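PDB 4BHU: uncharacterized protein YUAB from Bacillus subtilis, which polymerises into a layer on the biofilm surface that makes the biofilm water-repellent, and is required for complex colony architecture. Local coordinates for residues 31-36 with 78-83; 39-44 with 107-112; 101-106 with 118-123. The protein carries 1 engineered substitution. One frame throughout, in Å; residues are numbered along the deposited sequence.

Contact 1. Residues 31-36 with 78-83; sequences PNTLLS and ALDLLG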
ATOM      1  N   PRO C  31      -8.145  -0.623  15.626  1.00 15.65           N
ATOM      2  CA  PRO C  31      -7.764   0.762  15.910  1.00 16.69           C
ATOM      3  C   PRO C  31      -8.032   1.667  14.720  1.00 15.58           C
ATOM      4  O   PRO C  31      -8.281   2.872  14.916  1.00 17.25           O
ATOM      5  CB  PRO C  31      -6.272   0.668  16.279  1.00 19.21           C
ATOM      6  CG  PRO C  31      -5.827  -0.644  15.814  1.00 21.04           C
ATOM      7  CD  PRO C  31      -7.017  -1.558  15.799  1.00 17.86           C
ATOM      8  N   ASN C  32      -8.030   1.118  13.513  1.00 13.29           N
ATOM      9  CA  ASN C  32      -8.490   1.849  12.330  1.00 14.90           C
ATOM     10  C   ASN C  32      -7.693   3.116  12.080  1.00 18.43           C
ATOM     11  O   ASN C  32      -8.256   4.207  11.913  1.00 15.18           O
ATOM     12  CB  ASN C  32      -9.993   2.184  12.417  1.00 15.55           C
ATOM     13  CG  ASN C  32     -10.591   2.521  11.055  1.00 18.83           C
ATOM     14  OD1 ASN C  32     -10.101   2.057  10.016  1.00 17.15           O
ATOM     15  ND2 ASN C  32     -11.624   3.373  11.046  1.00 14.81           N
ATOM     16  N   THR C  33      -6.378   2.968  12.031  1.00 15.06           N
ATOM     17  CA  THR C  33      -5.518   4.104  11.817  1.00 16.22           C
ATOM     18  C   THR C  33      -4.741   3.963  10.515  1.00 14.74           C
ATOM     19  O   THR C  33      -4.614   2.869   9.928  1.00 15.48           O
ATOM     20  CB  THR C  33      -4.506   4.322  12.965  1.00 17.94           C
ATOM     21  OG1 THR C  33      -3.569   3.232  13.000  1.00 16.13           O
ATOM     22  CG2 THR C  33      -5.195   4.468  14.338  1.00 16.80           C
ATOM     23  N   LEU C  34      -4.165   5.072  10.082  1.00 16.24           N
ATOM     24  CA  LEU C  34      -3.319   5.049   8.913  0.90 16.94           C
ATOM     25  C   LEU C  34      -2.041   4.275   9.207  1.00 16.38           C
ATOM     26  O   LEU C  34      -1.650   3.403   8.435  1.00 17.11           O
ATOM     27  CB  LEU C  34      -3.009   6.452   8.442  0.90 18.11           C
ATOM     28  CG  LEU C  34      -4.123   7.130   7.657  0.90 17.25           C
ATOM     29  CD1 LEU C  34      -3.669   8.515   7.259  0.90 23.26           C
ATOM     30  CD2 LEU C  34      -4.513   6.308   6.440  0.90 24.47           C
ATOM     31  N   LEU C  35      -1.419   4.582  10.340  1.00 17.72           N
ATOM     32  CA  LEU C  35      -0.182   3.941  10.790  1.00 17.61           C
ATOM     33  C   LEU C  35      -0.069   4.097  12.303  1.00 17.81           C
ATOM     34  O   LEU C  35      -0.159   5.209  12.828  1.00 17.91           O
ATOM     35  CB  LEU C  35       1.019   4.605  10.125  1.00 18.72           C
ATOM     36  CG  LEU C  35       2.403   4.043  10.372  1.00 18.64           C
ATOM     37  CD1 LEU C  35       2.471   2.571   9.934  1.00 19.66           C
ATOM     38  CD2 LEU C  35       3.451   4.918   9.650  1.00 19.63           C
ATOM     39  N   SER C  36       0.104   2.986  13.013  1.00 13.67           N
ATOM     40  CA  SER C  36       0.320   3.009  14.458  1.00 16.38           C
ATOM     41  C   SER C  36       1.386   1.995  14.840  1.00 17.35           C
ATOM     42  O   SER C  36       1.471   0.907  14.275  1.00 16.65           O
ATOM     43  CB  SER C  36      -0.959   2.696  15.251  1.00 16.95           C
ATOM     44  OG  SER C  36      -1.970   3.651  15.035  1.00 18.65           O
ATOM     45  N   ALA C  78       2.045  -3.213  19.182  1.00 16.22           N
ATOM     46  CA  ALA C  78       1.076  -3.411  18.132  1.00 18.16           C
ATOM     47  C   ALA C  78       1.505  -2.623  16.905  1.00 14.98           C
ATOM     48  O   ALA C  78       2.230  -1.630  17.015  1.00 18.36           O
ATOM     49  CB  ALA C  78      -0.276  -2.946  18.557  1.00 19.16           C
ATOM     50  N   LEU C  79       1.023  -3.074  15.755  1.00 14.87           N
ATOM     51  CA  LEU C  79       1.266  -2.406  14.475  1.00 16.48           C
ATOM     52  C   LEU C  79      -0.078  -2.296  13.760  1.00 14.44           C
ATOM     53  O   LEU C  79      -0.897  -3.230  13.805  1.00 15.97           O
ATOM     54  CB  LEU C  79       2.266  -3.207  13.652  1.00 15.06           C
ATOM     55  CG  LEU C  79       2.699  -2.640  12.281  1.00 16.44           C
ATOM     56  CD1 LEU C  79       3.432  -1.338  12.480  1.00 16.71           C
ATOM     57  CD2 LEU C  79       3.590  -3.687  11.607  1.00 18.67           C
ATOM     58  N   ASP C  80      -0.317  -1.145  13.134  1.00 14.30           N
ATOM     59  CA  ASP C  80      -1.486  -0.933  12.317  1.00 14.24           C
ATOM     60  C   ASP C  80      -1.024  -0.189  11.076  1.00 14.22           C
ATOM     61  O   ASP C  80      -0.119   0.656  11.149  1.00 16.38           O
ATOM     62  CB  ASP C  80      -2.542  -0.077  13.058  1.00 16.49           C
ATOM     63  CG  ASP C  80      -3.911  -0.097  12.378  1.00 17.14           C
ATOM     64  OD1 ASP C  80      -4.198  -1.026  11.608  1.00 17.17           O
ATOM     65  OD2 ASP C  80      -4.747   0.816  12.645  1.00 16.14           O
ATOM     66  N   LEU C  81      -1.679  -0.496   9.971  1.00 14.18           N
ATOM     67  CA  LEU C  81      -1.425   0.118   8.663  1.00 16.28           C
ATOM     68  C   LEU C  81      -2.741   0.107   7.881  1.00 18.64           C
ATOM     69  O   LEU C  81      -3.368  -0.941   7.711  1.00 15.67           O
ATOM     70  CB  LEU C  81      -0.353  -0.674   7.918  1.00 16.57           C
ATOM     71  CG  LEU C  81      -0.071  -0.197   6.481  1.00 16.42           C
ATOM     72  CD1 LEU C  81       0.562   1.157   6.503  1.00 20.33           C
ATOM     73  CD2 LEU C  81       0.809  -1.201   5.722  1.00 19.07           C
ATOM     74  N   LEU C  82      -3.202   1.286   7.463  1.00 16.77           N
ATOM     75  CA  LEU C  82      -4.381   1.407   6.610  1.00 15.19           C
ATOM     76  C   LEU C  82      -5.646   0.782   7.184  1.00 17.57           C
ATOM     77  O   LEU C  82      -6.544   0.384   6.462  1.00 18.92           O
ATOM     78  CB  LEU C  82      -4.090   0.873   5.194  1.00 23.02           C
ATOM     79  CG  LEU C  82      -2.916   1.566   4.489  1.00 26.48           C
ATOM     80  CD1 LEU C  82      -2.495   0.891   3.168  1.00 29.29           C
ATOM     81  CD2 LEU C  82      -3.208   3.056   4.252  1.00 30.32           C
ATOM     82  N   GLY C  83      -5.750   0.747   8.503  1.00 15.69           N
ATOM     83  CA  GLY C  83      -6.911   0.178   9.140  1.00 17.99           C
ATOM     84  C   GLY C  83      -7.005  -1.334   8.977  1.00 20.17           C
ATOM     85  O   GLY C  83      -8.071  -1.909   9.222  1.00 19.68           O
TER
HETATM   86  O   HOH W   1      -7.088  -1.281  12.411  1.00 15.73           O
HETATM   87  O   HOH W   2     -10.408  -0.698  10.546  1.00 30.17           O
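The carboxylate of D80 reaches from strand 78-81 to T33 across an antiparallel pairing in the leucine-rich cap of BslA, the small hydrophobic sheet set on one end of its immunoglobulin-like body. D80 OD2 accepts two bonds there: from T33 N at 2.8 Å, nearly in line with the carboxylate C-O bond, and from T33 OG1 at 2.7 Å, on the anti side and 32° out of the plane. Both donors come from one face of the carboxylate. A chi1 of 67° tucks OG1 between the backbone N and carbonyl carbon of T33, which brings the hydroxyl to the oxygen the amide already meets. P31 CG lies against that oxygen as well, 3.7 Å from D80 OD2.

Next to this grip the backbones pair. S36 and D80 form a hydrogen-bonded pair, each N lying 3.0 Å from the other residue's O, while L35 and L81 are the adjoining non-hydrogen-bonded pair. Past the strand end, L82 N still reaches L34 O at 2.8 Å, and a more bent bond runs from G83 N to T33 O. On the face away from the carboxylate, L35 CD1 meets L81 CD1 at 4.2 Å. L34 and L35 both face I113, a classic beta bulge. L81 packs on L81 of a neighbouring subunit and L79 on L111 of another, consistent with cap leucines taking part in self-association. D80 OD1 accepts from G85 N, beyond the segments, and from a water, 3.0 Å from D80 OD1, that bridges to N32 N.

Contact 2. Residues 39-44 with 107-112; sequences VMEFTL and ENKSLS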
ATOM      1  N   VAL C  39       1.767   0.793  22.029  1.00 18.79           N
ATOM      2  CA  VAL C  39       0.847   0.185  22.985  1.00 19.15           C
ATOM      3  C   VAL C  39      -0.623   0.311  22.596  1.00 18.62           C
ATOM      4  O   VAL C  39      -1.088   1.403  22.275  1.00 17.27           O
ATOM      5  CB  VAL C  39       1.010   0.821  24.389  1.00 19.67           C
ATOM      6  CG1 VAL C  39      -0.026   0.254  25.331  1.00 26.36           C
ATOM      7  CG2 VAL C  39       2.429   0.623  24.935  1.00 21.17           C
HETATM    8  N   MSE C  40      -1.339  -0.818  22.627  1.00 14.47           N
HETATM    9  CA  MSE C  40      -2.794  -0.852  22.572  1.00 17.06           C
HETATM   10  C   MSE C  40      -3.264  -1.563  23.839  1.00 19.44           C
HETATM   11  O   MSE C  40      -2.601  -2.470  24.317  1.00 19.42           O
HETATM   12  CB  MSE C  40      -3.295  -1.658  21.380  1.00 16.88           C
HETATM   13  CG  MSE C  40      -2.494  -1.449  20.137  1.00 31.99           C
HETATM   14 SE   MSE C  40      -3.553  -0.265  19.045  1.00 42.69          SE
HETATM   15  CE  MSE C  40      -2.270   0.288  17.595  1.00 18.06           C
ATOM     16  N   GLU C  41      -4.405  -1.163  24.373  1.00 18.89           N
ATOM     17  CA  GLU C  41      -4.826  -1.664  25.681  1.00 22.05           C
ATOM     18  C   GLU C  41      -6.328  -1.948  25.734  1.00 21.59           C
ATOM     19  O   GLU C  41      -7.124  -1.097  25.357  1.00 19.38           O
ATOM     20  CB  GLU C  41      -4.420  -0.599  26.703  1.00 26.92           C
ATOM     21  CG  GLU C  41      -4.833  -0.776  28.117  1.00 34.99           C
ATOM     22  CD  GLU C  41      -4.334   0.394  28.978  1.00 37.61           C
ATOM     23  OE1 GLU C  41      -3.104   0.546  29.066  1.00 35.39           O
ATOM     24  OE2 GLU C  41      -5.165   1.157  29.536  1.00 45.32           O
ATOM     25  N   PHE C  42      -6.699  -3.129  26.229  1.00 18.12           N
ATOM     26  CA  PHE C  42      -8.086  -3.478  26.512  1.00 16.90           C
ATOM     27  C   PHE C  42      -8.366  -3.290  28.007  1.00 17.36           C
ATOM     28  O   PHE C  42      -7.507  -3.569  28.835  1.00 18.66           O
ATOM     29  CB  PHE C  42      -8.375  -4.968  26.199  1.00 21.16           C
ATOM     30  CG  PHE C  42      -8.353  -5.342  24.737  1.00 18.52           C
ATOM     31  CD1 PHE C  42      -7.160  -5.547  24.075  1.00 19.57           C
ATOM     32  CD2 PHE C  42      -9.540  -5.547  24.049  1.00 17.18           C
ATOM     33  CE1 PHE C  42      -7.145  -5.934  22.732  1.00 19.05           C
ATOM     34  CE2 PHE C  42      -9.547  -5.930  22.718  1.00 19.02           C
ATOM     35  CZ  PHE C  42      -8.345  -6.144  22.061  1.00 16.40           C
ATOM     36  N   THR C  43      -9.575  -2.836  28.326  1.00 17.30           N
ATOM     37  CA  THR C  43     -10.037  -2.667  29.711  1.00 20.54           C
ATOM     38  C   THR C  43     -11.313  -3.478  29.877  1.00 18.71           C
ATOM     39  O   THR C  43     -12.240  -3.335  29.084  1.00 18.10           O
ATOM     40  CB  THR C  43     -10.376  -1.201  30.032  1.00 20.89           C
ATOM     41  OG1 THR C  43      -9.261  -0.367  29.733  1.00 23.69           O
ATOM     42  CG2 THR C  43     -10.739  -1.026  31.523  1.00 25.15           C
ATOM     43  N   LEU C  44     -11.351  -4.333  30.898  1.00 16.27           N
ATOM     44  CA  LEU C  44     -12.469  -5.235  31.105  1.00 18.32           C
ATOM     45  C   LEU C  44     -13.305  -4.687  32.270  1.00 20.02           C
ATOM     46  O   LEU C  44     -12.754  -4.177  33.232  1.00 18.32           O
ATOM     47  CB  LEU C  44     -12.000  -6.643  31.474  1.00 18.65           C
ATOM     48  CG  LEU C  44     -10.894  -7.278  30.638  1.00 23.14           C
ATOM     49  CD1 LEU C  44     -10.629  -8.676  31.099  1.00 24.08           C
ATOM     50  CD2 LEU C  44     -11.244  -7.273  29.190  1.00 21.54           C
ATOM     51  N   GLU C 107      -8.276   0.845  23.643  1.00 16.46           N
ATOM     52  CA  GLU C 107      -7.685   2.142  23.400  1.00 18.77           C
ATOM     53  C   GLU C 107      -6.302   2.065  22.789  1.00 16.24           C
ATOM     54  O   GLU C 107      -5.514   1.186  23.095  1.00 17.22           O
ATOM     55  CB  GLU C 107      -7.567   2.936  24.689  1.00 19.35           C
ATOM     56  CG  GLU C 107      -7.353   4.418  24.414  1.00 31.25           C
ATOM     57  CD  GLU C 107      -7.387   5.255  25.680  1.00 34.07           C
ATOM     58  OE1 GLU C 107      -7.629   4.673  26.765  1.00 33.49           O
ATOM     59  OE2 GLU C 107      -7.155   6.475  25.577  1.00 33.79           O
ATOM     60  N   ASN C 108      -6.044   3.025  21.921  1.00 18.03           N
ATOM     61  CA  ASN C 108      -4.789   3.166  21.213  1.00 14.39           C
ATOM     62  C   ASN C 108      -3.913   4.158  21.960  1.00 14.98           C
ATOM     63  O   ASN C 108      -4.211   5.343  22.038  1.00 18.28           O
ATOM     64  CB  ASN C 108      -5.089   3.663  19.793  1.00 17.74           C
ATOM     65  CG  ASN C 108      -3.852   3.751  18.910  1.00 16.92           C
ATOM     66  OD1 ASN C 108      -2.720   3.707  19.385  1.00 20.38           O
ATOM     67  ND2 ASN C 108      -4.076   3.855  17.604  1.00 19.60           N
ATOM     68  N   LYS C 109      -2.838   3.665  22.544  1.00 14.87           N
ATOM     69  CA  LYS C 109      -1.893   4.520  23.240  1.00 18.11           C
ATOM     70  C   LYS C 109      -0.534   4.519  22.548  1.00 17.79           C
ATOM     71  O   LYS C 109       0.506   4.690  23.191  1.00 18.38           O
ATOM     72  CB  LYS C 109      -1.761   4.036  24.676  1.00 21.60           C
ATOM     73  CG  LYS C 109      -3.119   3.933  25.370  1.00 26.07           C
ATOM     74  CD  LYS C 109      -2.964   3.436  26.802  1.00 32.24           C
ATOM     75  CE  LYS C 109      -2.542   4.552  27.705  1.00 40.29           C
ATOM     76  NZ  LYS C 109      -3.699   5.447  28.019  1.00 52.29           N
ATOM     77  N   SER C 110      -0.549   4.339  21.238  1.00 15.55           N
ATOM     78  CA  SER C 110       0.704   4.146  20.486  1.00 16.47           C
ATOM     79  C   SER C 110       1.157   5.414  19.786  1.00 19.72           C
ATOM     80  O   SER C 110       0.464   6.412  19.834  1.00 16.78           O
ATOM     81  CB  SER C 110       0.498   3.036  19.455  1.00 17.49           C
ATOM     82  OG  SER C 110      -0.310   3.471  18.385  1.00 19.55           O
ATOM     83  N   LEU C 111       2.319   5.377  19.133  1.00 18.05           N
ATOM     84  CA  LEU C 111       2.634   6.397  18.142  1.00 18.19           C
ATOM     85  C   LEU C 111       1.668   6.167  16.989  1.00 18.85           C
ATOM     86  O   LEU C 111       1.558   5.068  16.482  1.00 18.08           O
ATOM     87  CB  LEU C 111       4.079   6.289  17.650  1.00 19.14           C
ATOM     88  CG  LEU C 111       5.201   6.275  18.687  1.00 21.82           C
ATOM     89  CD1 LEU C 111       6.468   5.684  18.083  1.00 23.39           C
ATOM     90  CD2 LEU C 111       5.453   7.684  19.241  1.00 24.35           C
ATOM     91  N   SER C 112       0.964   7.205  16.560  1.00 16.14           N
ATOM     92  CA  SER C 112      -0.101   6.992  15.620  1.00 17.17           C
ATOM     93  C   SER C 112      -0.362   8.184  14.732  1.00 19.26           C
ATOM     94  O   SER C 112      -0.392   9.342  15.194  1.00 19.71           O
ATOM     95  CB  SER C 112      -1.383   6.634  16.360  1.00 18.64           C
ATOM     96  OG  SER C 112      -2.395   6.223  15.455  1.00 18.96           O
TER
HETATM   97  O   HOH W   3       3.519   3.091  22.657  1.00 24.58           O
HETATM   98  O   HOH W   4      -7.755   2.547  28.052  1.00 30.32           O
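V39 opens the pairing of strand 39-43 with strand 107-109: its O accepts from K109 N at 2.9 Å, a bent bond, and its CG1 lies 4.2 Å from K109 CB. S110 CB also rests on the V39 backbone.

The next residue, M40, is selenomethionine. In a non-hydrogen-bonded pair with N108, its side chain runs beside that of the asparagine, both pointing the same way, and SE sits 4.0 Å from N108 CG. A bend at chi2 (-103°) carries the chain alongside the amide and ends with CE 3.8 Å from S110 OG. The amide that M40 lines is itself tied down. N108 OD1 accepts S110 OG at 2.6 Å, in the carbonyl plane on a lone pair, and S110 N at 2.9 Å, while N108 ND2 has a weak bond to S36 OG.

At E41 the backbone locks to E107 in both directions, E41 N to E107 O and E107 N to E41 O. The extended E41 side chain crosses the aliphatic part of K109, with OE1 3.7 Å from K109 CD. A water donates to both E41 OE2 and E107 OE1, which lie 5.1 Å apart; this bridge and the E41 salt bridge to R74 probably ease the proximity of the two carboxylates.

In the immunoglobulin-like body, strand 39-43 thus starts where strand 100-109 leaves for a corner, and there N108 closes an Asx turn.

Contact 3. Residues 101-106 with 118-123; sequences TYTFRA and YAEASI
The ring of Y118 carries the guanidinium of R105 flat on one face, centres 3.7 Å apart and planes at 13°, a stacked cation-pi pair. R105 CD adds a CH-pi contact to the same face, 3.6 Å from the Y118 ring centroid. A119 then exchanges two backbone bonds with A106, A119 N to A106 O being 2.8 Å.

E120 stands side by side with R105 and meets the guanidinium at its edge. The salt bridge from R105 NH1 to E120 OE2 measures 2.9 Å, although the position of OE2 is less certain because it sits too near R105 CD. A121 pairs with F104: its O takes F104 N at 2.8 Å and also lies at the edge of the F104 ring. S122 turns its CB to T101 CG2, 3.8 Å away. I123 closes the ladder with Y102 and, with chi1 at 60°, brings CD1 to the F104 ring edge, 3.8 Å from CE1.

This two-strand unit is amphipathic. A119, A121, I123 and F104 face the packing with L8, A10 and L27 between the sheets, whereas on the opposite face the flat stack on Y118 probably limits rotation of the R105 guanidinium, with the E120 bridge a less certain second hold.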
ATOM      1  N   THR C 101     -25.804  -5.814  31.548  1.00 23.19           N
ATOM      2  CA  THR C 101     -25.003  -5.384  30.395  1.00 22.06           C
ATOM      3  C   THR C 101     -23.598  -5.016  30.847  1.00 21.48           C
ATOM      4  O   THR C 101     -23.428  -4.318  31.863  1.00 21.53           O
ATOM      5  CB  THR C 101     -25.667  -4.158  29.757  1.00 26.03           C
ATOM      6  OG1 THR C 101     -26.953  -4.535  29.259  1.00 29.02           O
ATOM      7  CG2 THR C 101     -24.813  -3.598  28.624  1.00 24.03           C
ATOM      8  N   TYR C 102     -22.589  -5.499  30.114  1.00 18.80           N
ATOM      9  CA  TYR C 102     -21.194  -5.330  30.482  1.00 16.28           C
ATOM     10  C   TYR C 102     -20.435  -4.684  29.335  1.00 18.30           C
ATOM     11  O   TYR C 102     -20.513  -5.164  28.217  1.00 16.46           O
ATOM     12  CB  TYR C 102     -20.549  -6.662  30.841  1.00 19.39           C
ATOM     13  CG  TYR C 102     -21.112  -7.253  32.118  1.00 18.65           C
ATOM     14  CD1 TYR C 102     -22.300  -7.973  32.106  1.00 20.02           C
ATOM     15  CD2 TYR C 102     -20.470  -7.055  33.338  1.00 22.08           C
ATOM     16  CE1 TYR C 102     -22.853  -8.491  33.301  1.00 20.02           C
ATOM     17  CE2 TYR C 102     -21.013  -7.565  34.537  1.00 22.84           C
ATOM     18  CZ  TYR C 102     -22.184  -8.287  34.503  1.00 22.68           C
ATOM     19  OH  TYR C 102     -22.699  -8.785  35.680  1.00 22.40           O
ATOM     20  N   THR C 103     -19.735  -3.593  29.635  1.00 19.44           N
ATOM     21  CA  THR C 103     -19.087  -2.753  28.609  1.00 19.23           C
ATOM     22  C   THR C 103     -17.578  -2.901  28.657  1.00 18.73           C
ATOM     23  O   THR C 103     -16.988  -2.797  29.722  1.00 19.40           O
ATOM     24  CB  THR C 103     -19.513  -1.279  28.799  1.00 20.72           C
ATOM     25  OG1 THR C 103     -20.912  -1.208  28.568  1.00 21.33           O
ATOM     26  CG2 THR C 103     -18.855  -0.331  27.789  1.00 23.27           C
ATOM     27  N   PHE C 104     -16.982  -3.210  27.496  1.00 19.53           N
ATOM     28  CA  PHE C 104     -15.527  -3.364  27.338  1.00 14.97           C
ATOM     29  C   PHE C 104     -14.984  -2.164  26.583  1.00 15.33           C
ATOM     30  O   PHE C 104     -15.709  -1.545  25.820  1.00 16.01           O
ATOM     31  CB  PHE C 104     -15.203  -4.656  26.570  1.00 15.93           C
ATOM     32  CG  PHE C 104     -15.763  -5.901  27.219  1.00 17.59           C
ATOM     33  CD1 PHE C 104     -17.078  -6.240  27.069  1.00 17.47           C
ATOM     34  CD2 PHE C 104     -14.947  -6.728  27.975  1.00 20.55           C
ATOM     35  CE1 PHE C 104     -17.610  -7.375  27.689  1.00 21.20           C
ATOM     36  CE2 PHE C 104     -15.459  -7.871  28.588  1.00 18.96           C
ATOM     37  CZ  PHE C 104     -16.801  -8.186  28.447  1.00 19.03           C
ATOM     38  N   ARG C 105     -13.724  -1.834  26.822  1.00 18.65           N
ATOM     39  CA  ARG C 105     -13.070  -0.748  26.119  1.00 17.90           C
ATOM     40  C   ARG C 105     -11.745  -1.192  25.523  1.00 16.84           C
ATOM     41  O   ARG C 105     -11.069  -2.050  26.068  1.00 15.82           O
ATOM     42  CB  ARG C 105     -12.778   0.347  27.107  1.00 16.57           C
ATOM     43  CG  ARG C 105     -12.398   1.673  26.527  1.00 19.47           C
ATOM     44  CD  ARG C 105     -13.328   2.703  27.218  1.00 38.31           C
ATOM     45  NE  ARG C 105     -12.577   3.503  28.136  1.00 37.19           N
ATOM     46  CZ  ARG C 105     -13.064   4.490  28.875  1.00 30.62           C
ATOM     47  NH1 ARG C 105     -14.358   4.804  28.884  1.00 32.36           N
ATOM     48  NH2 ARG C 105     -12.222   5.147  29.630  1.00 30.27           N
ATOM     49  N   ALA C 106     -11.369  -0.573  24.411  1.00 15.59           N
ATOM     50  CA  ALA C 106     -10.049  -0.772  23.845  1.00 16.27           C
ATOM     51  C   ALA C 106      -9.550   0.569  23.366  1.00 16.75           C
ATOM     52  O   ALA C 106     -10.335   1.360  22.813  1.00 16.83           O
ATOM     53  CB  ALA C 106     -10.107  -1.794  22.711  1.00 16.40           C
ATOM     54  N   TYR C 118     -10.716   5.999  22.276  1.00 17.39           N
ATOM     55  CA  TYR C 118     -11.069   4.613  22.594  1.00 19.74           C
ATOM     56  C   TYR C 118     -12.338   4.139  21.892  1.00 17.79           C
ATOM     57  O   TYR C 118     -13.151   4.942  21.431  1.00 16.88           O
ATOM     58  CB  TYR C 118     -11.170   4.426  24.114  1.00 22.07           C
ATOM     59  CG  TYR C 118     -12.288   5.194  24.777  1.00 22.98           C
ATOM     60  CD1 TYR C 118     -13.611   4.822  24.601  1.00 22.77           C
ATOM     61  CD2 TYR C 118     -12.011   6.252  25.638  1.00 28.41           C
ATOM     62  CE1 TYR C 118     -14.654   5.520  25.251  1.00 28.41           C
ATOM     63  CE2 TYR C 118     -13.028   6.950  26.283  1.00 32.81           C
ATOM     64  CZ  TYR C 118     -14.342   6.581  26.090  1.00 34.01           C
ATOM     65  OH  TYR C 118     -15.344   7.281  26.737  1.00 35.40           O
ATOM     66  N   ALA C 119     -12.495   2.818  21.791  1.00 17.14           N
ATOM     67  CA  ALA C 119     -13.701   2.198  21.263  1.00 14.37           C
ATOM     68  C   ALA C 119     -14.345   1.347  22.377  1.00 17.51           C
ATOM     69  O   ALA C 119     -13.637   0.820  23.224  1.00 17.80           O
ATOM     70  CB  ALA C 119     -13.405   1.333  20.064  1.00 16.39           C
ATOM     71  N   GLU C 120     -15.671   1.239  22.350  1.00 18.35           N
ATOM     72  CA  GLU C 120     -16.414   0.458  23.349  1.00 19.35           C
ATOM     73  C   GLU C 120     -17.445  -0.438  22.700  1.00 19.45           C
ATOM     74  O   GLU C 120     -17.897  -0.188  21.582  1.00 20.55           O
ATOM     75  CB  GLU C 120     -17.084   1.386  24.395  1.00 24.41           C
ATOM     76  CG  GLU C 120     -16.092   1.996  25.373  1.00 20.36           C
ATOM     77  CD  GLU C 120     -16.745   2.725  26.563  1.00 27.90           C
ATOM     78  OE1 GLU C 120     -17.893   3.186  26.437  1.00 25.66           O
ATOM     79  OE2 GLU C 120     -16.088   2.847  27.605  1.00 23.63           O
ATOM     80  N   ALA C 121     -17.804  -1.506  23.420  1.00 20.47           N
ATOM     81  CA  ALA C 121     -18.808  -2.461  22.975  1.00 18.46           C
ATOM     82  C   ALA C 121     -19.328  -3.208  24.196  1.00 20.92           C
ATOM     83  O   ALA C 121     -18.622  -3.364  25.184  1.00 20.37           O
ATOM     84  CB  ALA C 121     -18.185  -3.469  22.014  1.00 17.46           C
ATOM     85  N   SER C 122     -20.541  -3.721  24.118  1.00 22.18           N
ATOM     86  CA  SER C 122     -21.123  -4.361  25.296  1.00 20.94           C
ATOM     87  C   SER C 122     -21.671  -5.744  24.980  1.00 23.60           C
ATOM     88  O   SER C 122     -21.887  -6.085  23.824  1.00 20.51           O
ATOM     89  CB  SER C 122     -22.234  -3.457  25.851  1.00 19.85           C
ATOM     90  OG  SER C 122     -23.276  -3.362  24.912  1.00 24.92           O
ATOM     91  N   ILE C 123     -21.857  -6.569  26.014  1.00 19.59           N
ATOM     92  CA  ILE C 123     -22.558  -7.835  25.842  1.00 18.61           C
ATOM     93  C   ILE C 123     -23.702  -7.815  26.874  1.00 21.98           C
ATOM     94  O   ILE C 123     -23.629  -7.097  27.865  1.00 20.19           O
ATOM     95  CB  ILE C 123     -21.681  -9.085  26.110  1.00 21.05           C
ATOM     96  CG1 ILE C 123     -21.168  -9.062  27.545  1.00 22.70           C
ATOM     97  CG2 ILE C 123     -20.499  -9.237  25.081  1.00 22.40           C
ATOM     98  CD1 ILE C 123     -20.254 -10.162  27.905  1.00 20.41           C
TER

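How the contacts relate
The three contacts follow a continuous run of antiparallel pairings that bends from the immunoglobulin-like body into the leucine-rich cap. Contacts 2 and 3 share strand 100-109, 39-44 pairing with its end and 118-123 with its earlier part; they join where T43 N meets R105 O at 2.8 Å and L44 CD2 packs 3.9 Å from F104 CD2. Contact 1 adjoins contact 2 at the cap: S36 OG and S112 OG lie 2.6 Å apart, a probable hydrogen bond, and strands 35-37 and 39-43 are successive in the chain. Contact 1 lies farther from contact 3, about 20 Å between centres and about 7 Å between nearest atoms. Contacts 1 and 2 both touch the same neighbouring subunit.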